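Local coordinates for protein fumarase E (Shigella flexneri 2a str. 2457T, PDB 3C8G) that probably catalyses the addition of water to fumarate to give (S)-malate and works as a homodimer, at residues Arg38-Pro42 and Leu60-Ser64; Ala89-Phe94 and Phe118-Ser124. All coordinates share one frame; numbering follows the deposited sequence.

Interaction 1 (Arg38-Pro42 and Leu60-Ser64); sequences RQFLP and LLAQS
R38, L41 and P42 meet L61 and A62 where the C-terminal part of helix 29-40 faces an irregular loop. This is a surface contact in the all-helical MtlR/FumE fold. The loop comes after helix 50-55 and before helix 70-79.

L61 makes the apolar half of the contact. Its CB carries CG beside the backbone N (chi1 -65°), and CG forks into two methyls that do the touching. L61 CD1 reaches the rim of the proline ring, with P42 CG 4.1 Å away and P42 CD slightly farther. L61 CD2 lies against L41, at 3.6 Å from L41 CB and 3.9 Å from L41 CD2. The two leucine side chains cross at a slant. L41 is buried and also touches I77 of helix 70-79.

R38 makes the polar half. Its chain bends at chi3 (104°) and carries the guanidinium to the loop backbone. NE forms a salt bridge with D68, which also accepts a hydrogen bond from S64 N. The same aspartate therefore ties the arginine and the loop together. At the end of the arginine, R38 NH1 lies 2.7 Å from L61 O, at an angle too poor for a hydrogen bond. A62 O sits at the edge of the guanidinium, near its plane, 3.0 Å from R38 NH1.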
loop_
_atom_site.group_PDB
_atom_site.type_symbol
_atom_site.label_atom_id
_atom_site.label_comp_id
_atom_site.label_asym_id
_atom_site.label_seq_id
_atom_site.Cartn_x
_atom_site.Cartn_y
_atom_site.Cartn_z
ATOM N N ARG B 38 1.145 9.967 -8.470
ATOM C CA ARG B 38 -0.002 10.138 -7.585
ATOM C C ARG B 38 -1.301 10.465 -8.319
ATOM O O ARG B 38 -2.359 10.115 -7.835
ATOM C CB ARG B 38 0.285 11.188 -6.500
ATOM C CG ARG B 38 0.963 10.637 -5.227
ATOM C CD ARG B 38 1.303 11.773 -4.222
ATOM N NE ARG B 38 0.424 11.883 -3.049
ATOM C CZ ARG B 38 -0.213 10.869 -2.446
ATOM N NH1 ARG B 38 -0.961 11.098 -1.372
ATOM N NH2 ARG B 38 -0.098 9.624 -2.893
ATOM N N GLN B 39 -1.226 11.144 -9.468
ATOM C CA GLN B 39 -2.416 11.399 -10.291
ATOM C C GLN B 39 -2.883 10.085 -10.927
ATOM O O GLN B 39 -4.078 9.890 -11.124
ATOM C CB GLN B 39 -2.194 12.492 -11.371
ATOM C CG GLN B 39 -0.981 13.411 -11.131
ATOM C CD GLN B 39 -1.228 14.921 -11.361
ATOM O OE1 GLN B 39 -1.293 15.399 -12.502
ATOM N NE2 GLN B 39 -1.312 15.678 -10.262
ATOM N N PHE B 40 -1.944 9.187 -11.212
ATOM C CA PHE B 40 -2.234 7.891 -11.815
ATOM C C PHE B 40 -2.939 6.940 -10.862
ATOM O O PHE B 40 -3.832 6.225 -11.264
ATOM C CB PHE B 40 -0.938 7.246 -12.311
ATOM C CG PHE B 40 -1.127 5.905 -12.985
ATOM C CD1 PHE B 40 -1.024 4.724 -12.255
ATOM C CD2 PHE B 40 -1.375 5.827 -14.356
ATOM C CE1 PHE B 40 -1.193 3.488 -12.882
ATOM C CE2 PHE B 40 -1.552 4.598 -14.997
ATOM C CZ PHE B 40 -1.457 3.433 -14.270
ATOM N N LEU B 41 -2.530 6.936 -9.604
ATOM C CA LEU B 41 -3.048 5.985 -8.608
ATOM C C LEU B 41 -4.577 5.703 -8.594
ATOM O O LEU B 41 -4.973 4.547 -8.479
ATOM C CB LEU B 41 -2.531 6.362 -7.206
ATOM C CG LEU B 41 -1.312 5.729 -6.487
ATOM C CD1 LEU B 41 -0.327 4.897 -7.332
ATOM C CD2 LEU B 41 -0.573 6.815 -5.691
ATOM N N PRO B 42 -5.436 6.751 -8.704
ATOM C CA PRO B 42 -6.895 6.517 -8.833
ATOM C C PRO B 42 -7.279 5.479 -9.877
ATOM O O PRO B 42 -8.258 4.753 -9.688
ATOM C CB PRO B 42 -7.439 7.882 -9.259
ATOM C CG PRO B 42 -6.448 8.866 -8.697
ATOM C CD PRO B 42 -5.112 8.193 -8.668
ATOM N N LEU B 60 -6.541 6.194 1.270
ATOM C CA LEU B 60 -5.373 5.486 0.746
ATOM C C LEU B 60 -4.486 6.436 -0.050
ATOM O O LEU B 60 -3.310 6.177 -0.274
ATOM C CB LEU B 60 -5.836 4.337 -0.141
ATOM C CG LEU B 60 -5.356 2.892 0.019
ATOM C CD1 LEU B 60 -4.913 2.524 1.421
ATOM C CD2 LEU B 60 -6.487 1.986 -0.422
ATOM N N LEU B 61 -5.065 7.556 -0.457
ATOM C CA LEU B 61 -4.404 8.493 -1.341
ATOM C C LEU B 61 -4.134 9.838 -0.661
ATOM O O LEU B 61 -3.638 10.774 -1.298
ATOM C CB LEU B 61 -5.257 8.702 -2.600
ATOM C CG LEU B 61 -5.452 7.498 -3.520
ATOM C CD1 LEU B 61 -6.351 7.872 -4.674
ATOM C CD2 LEU B 61 -4.124 6.967 -4.032
ATOM N N ALA B 62 -4.461 9.933 0.624
ATOM C CA ALA B 62 -4.436 11.216 1.322
ATOM C C ALA B 62 -3.011 11.714 1.423
ATOM O O ALA B 62 -2.076 10.904 1.425
ATOM C CB ALA B 62 -5.066 11.084 2.702
ATOM N N GLN B 63 -2.829 13.034 1.490
ATOM C CA GLN B 63 -1.487 13.552 1.719
ATOM C C GLN B 63 -0.914 12.871 2.964
ATOM O O GLN B 63 -1.613 12.711 3.969
ATOM C CB GLN B 63 -1.447 15.067 1.885
ATOM C CG GLN B 63 -0.005 15.575 2.159
ATOM C CD GLN B 63 0.035 16.762 3.119
ATOM O OE1 GLN B 63 -0.356 17.878 2.750
ATOM N NE2 GLN B 63 0.501 16.528 4.358
ATOM N N SER B 64 0.341 12.437 2.852
ATOM C CA SER B 64 1.102 11.822 3.943
ATOM C C SER B 64 0.648 10.417 4.301
ATOM O O SER B 64 1.184 9.824 5.236
ATOM C CB SER B 64 1.134 12.719 5.188
ATOM O OG SER B 64 1.694 13.985 4.868
#

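Interaction 2 (Ala89-Phe94 and Phe118-Ser124); sequences ADITHF and FISNVNS
The start of helix 123-126 receives the side chain of D90 from helix 85-103. V122 holds the N-cap position, but its valine side chain has no polar group, and the D90 carboxylate supplies acceptors for the first turn. With CG beside the backbone N (chi1 -78°), the D90 carboxylate reaches the backbone N-H groups there.

D90 OD1 takes two bonds, both on its syn side. N123 N donates to D90 OD1 at 2.9 Å, nearly straight at 167°. N123 ND2 donates to D90 OD1 from the other face of the carboxylate plane, also at 2.9 Å and less straight. The amide and carboxylate planes are only 13° apart. D90 OD2 uses its syn lone pair for S124 N at 3.1 Å and takes a weak bond from S124 OG.

One turn after D90 on helix 85-103, F94 meets F118 of helix 113-120 in a T-shaped stack with ring centroids 5.2 Å apart. F118 points its CZ edge over the centre of the F94 face. V122 CG2 lies over one face of F118, offset toward the rim. F118 CE2 also comes 3.4 Å from the backbone oxygen H93 O, at the ring edge. M26 touches both phenylalanines.

The contact thus pairs an aromatic seam with a buried carboxylate. Both carboxylate oxygens have N-H donors, which fixes the group's rotation and would help stabilise a negative charge.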
loop_
_atom_site.group_PDB
_atom_site.type_symbol
_atom_site.label_atom_id
_atom_site.label_comp_id
_atom_site.label_asym_id
_atom_site.label_seq_id
_atom_site.Cartn_x
_atom_site.Cartn_y
_atom_site.Cartn_z
ATOM N N ALA B 89 11.830 0.326 -13.902
ATOM C CA ALA B 89 13.286 0.501 -13.779
ATOM C C ALA B 89 13.658 1.994 -13.791
ATOM O O ALA B 89 14.361 2.489 -12.907
ATOM C CB ALA B 89 14.015 -0.250 -14.889
ATOM N N ASP B 90 13.141 2.717 -14.768
ATOM C CA ASP B 90 13.554 4.091 -14.933
ATOM C C ASP B 90 13.210 4.914 -13.692
ATOM O O ASP B 90 14.083 5.591 -13.122
ATOM C CB ASP B 90 12.948 4.717 -16.198
ATOM C CG ASP B 90 13.660 4.291 -17.485
ATOM O OD1 ASP B 90 14.507 3.339 -17.446
ATOM O OD2 ASP B 90 13.345 4.921 -18.544
ATOM N N ILE B 91 11.947 4.841 -13.270
ATOM C CA ILE B 91 11.471 5.724 -12.209
ATOM C C ILE B 91 12.122 5.324 -10.908
ATOM O O ILE B 91 12.535 6.165 -10.132
ATOM C CB ILE B 91 9.961 5.698 -12.060
ATOM C CG1 ILE B 91 9.305 6.059 -13.390
ATOM C CG2 ILE B 91 9.566 6.674 -10.986
ATOM C CD1 ILE B 91 7.791 6.105 -13.354
ATOM N N THR B 92 12.246 4.025 -10.693
ATOM C CA THR B 92 13.052 3.518 -9.590
ATOM C C THR B 92 14.455 4.136 -9.628
ATOM O O THR B 92 14.916 4.676 -8.631
ATOM C CB THR B 92 13.087 1.984 -9.617
ATOM O OG1 THR B 92 11.757 1.527 -9.393
ATOM C CG2 THR B 92 13.968 1.417 -8.510
ATOM N N HIS B 93 15.109 4.116 -10.784
ATOM C CA HIS B 93 16.438 4.710 -10.863
ATOM C C HIS B 93 16.434 6.181 -10.488
ATOM O O HIS B 93 17.306 6.620 -9.753
ATOM C CB HIS B 93 17.107 4.467 -12.213
ATOM C CG HIS B 93 17.560 3.048 -12.412
ATOM N ND1 HIS B 93 18.078 2.277 -11.390
ATOM C CD2 HIS B 93 17.578 2.263 -13.518
ATOM C CE1 HIS B 93 18.396 1.083 -11.856
ATOM N NE2 HIS B 93 18.119 1.056 -13.147
ATOM N N PHE B 94 15.457 6.942 -10.964
ATOM C CA PHE B 94 15.384 8.366 -10.576
ATOM C C PHE B 94 15.201 8.489 -9.076
ATOM O O PHE B 94 15.652 9.456 -8.483
ATOM C CB PHE B 94 14.237 9.114 -11.276
ATOM C CG PHE B 94 14.642 9.809 -12.548
ATOM C CD1 PHE B 94 14.749 9.097 -13.752
ATOM C CD2 PHE B 94 14.885 11.166 -12.556
ATOM C CE1 PHE B 94 15.112 9.699 -14.904
ATOM C CE2 PHE B 94 15.236 11.808 -13.741
ATOM C CZ PHE B 94 15.349 11.071 -14.913
ATOM N N PHE B 118 24.416 6.851 -14.168
ATOM C CA PHE B 118 22.996 6.820 -13.956
ATOM C C PHE B 118 22.288 6.942 -15.303
ATOM O O PHE B 118 21.382 6.133 -15.587
ATOM C CB PHE B 118 22.606 7.893 -12.952
ATOM C CG PHE B 118 21.177 8.319 -13.014
ATOM C CD1 PHE B 118 20.830 9.493 -13.657
ATOM C CD2 PHE B 118 20.190 7.587 -12.367
ATOM C CE1 PHE B 118 19.510 9.922 -13.686
ATOM C CE2 PHE B 118 18.861 7.989 -12.386
ATOM C CZ PHE B 118 18.514 9.154 -13.062
ATOM N N ILE B 119 22.708 7.892 -16.157
ATOM C CA ILE B 119 21.972 8.058 -17.408
ATOM C C ILE B 119 22.127 6.908 -18.410
ATOM O O ILE B 119 21.287 6.744 -19.270
ATOM C CB ILE B 119 22.191 9.388 -18.085
ATOM C CG1 ILE B 119 23.557 9.446 -18.745
ATOM C CG2 ILE B 119 21.857 10.583 -17.105
ATOM C CD1 ILE B 119 23.905 10.834 -19.191
ATOM N N SER B 120 23.171 6.097 -18.256
ATOM C CA SER B 120 23.372 4.893 -19.069
ATOM C C SER B 120 22.377 3.772 -18.755
ATOM O O SER B 120 22.151 2.897 -19.574
ATOM C CB SER B 120 24.797 4.367 -18.895
ATOM O OG SER B 120 25.681 5.471 -18.792
ATOM N N ASN B 121 21.776 3.809 -17.578
ATOM C CA ASN B 121 20.747 2.839 -17.228
ATOM C C ASN B 121 19.334 3.410 -17.196
ATOM O O ASN B 121 18.456 2.806 -16.582
ATOM C CB ASN B 121 21.058 2.252 -15.863
ATOM C CG ASN B 121 22.343 1.491 -15.862
ATOM O OD1 ASN B 121 22.608 0.694 -16.770
ATOM N ND2 ASN B 121 23.179 1.752 -14.863
ATOM N N VAL B 122 19.131 4.580 -17.822
ATOM C CA VAL B 122 17.789 5.121 -18.014
ATOM C C VAL B 122 17.392 4.760 -19.433
ATOM O O VAL B 122 18.033 5.230 -20.400
ATOM C CB VAL B 122 17.757 6.646 -17.794
ATOM C CG1 VAL B 122 16.440 7.288 -18.314
ATOM C CG2 VAL B 122 18.041 7.017 -16.323
ATOM N N ASN B 123 16.365 3.918 -19.560
ATOM C CA ASN B 123 15.972 3.318 -20.844
ATOM C C ASN B 123 15.381 4.335 -21.808
ATOM O O ASN B 123 15.531 4.219 -23.025
ATOM C CB ASN B 123 14.919 2.230 -20.655
ATOM C CG ASN B 123 15.463 0.990 -20.015
ATOM O OD1 ASN B 123 16.169 0.211 -20.644
ATOM N ND2 ASN B 123 15.103 0.774 -18.768
ATOM N N SER B 124 14.680 5.323 -21.267
ATOM C CA SER B 124 14.085 6.346 -22.119
ATOM C C SER B 124 15.157 7.245 -22.721
ATOM O O SER B 124 14.934 7.893 -23.734
ATOM C CB SER B 124 13.016 7.144 -21.378
ATOM O OG SER B 124 13.563 7.784 -20.248
#

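The two contacts do not touch. Their centres are 23 Å apart, and their nearest atoms are about 9 Å apart. Interaction 1 lies on the surface, its centre about 17 Å from the centre of the chain, whereas that of interaction 2 is about 8 Å from it. Shared helices connect them. Helix 29-40 contributes residues to interaction 1 and, earlier along its length, puts L33 against F94. Helix 70-79 packs I77 on L41; its L74 packs on segment 89-94 at I91 and T92, which take no part in the contact with 118-124. L60, in segment 60-64 but not part of the contact itself, packs on a basic side chain of the other subunit, while interaction 2 lies wholly within one chain.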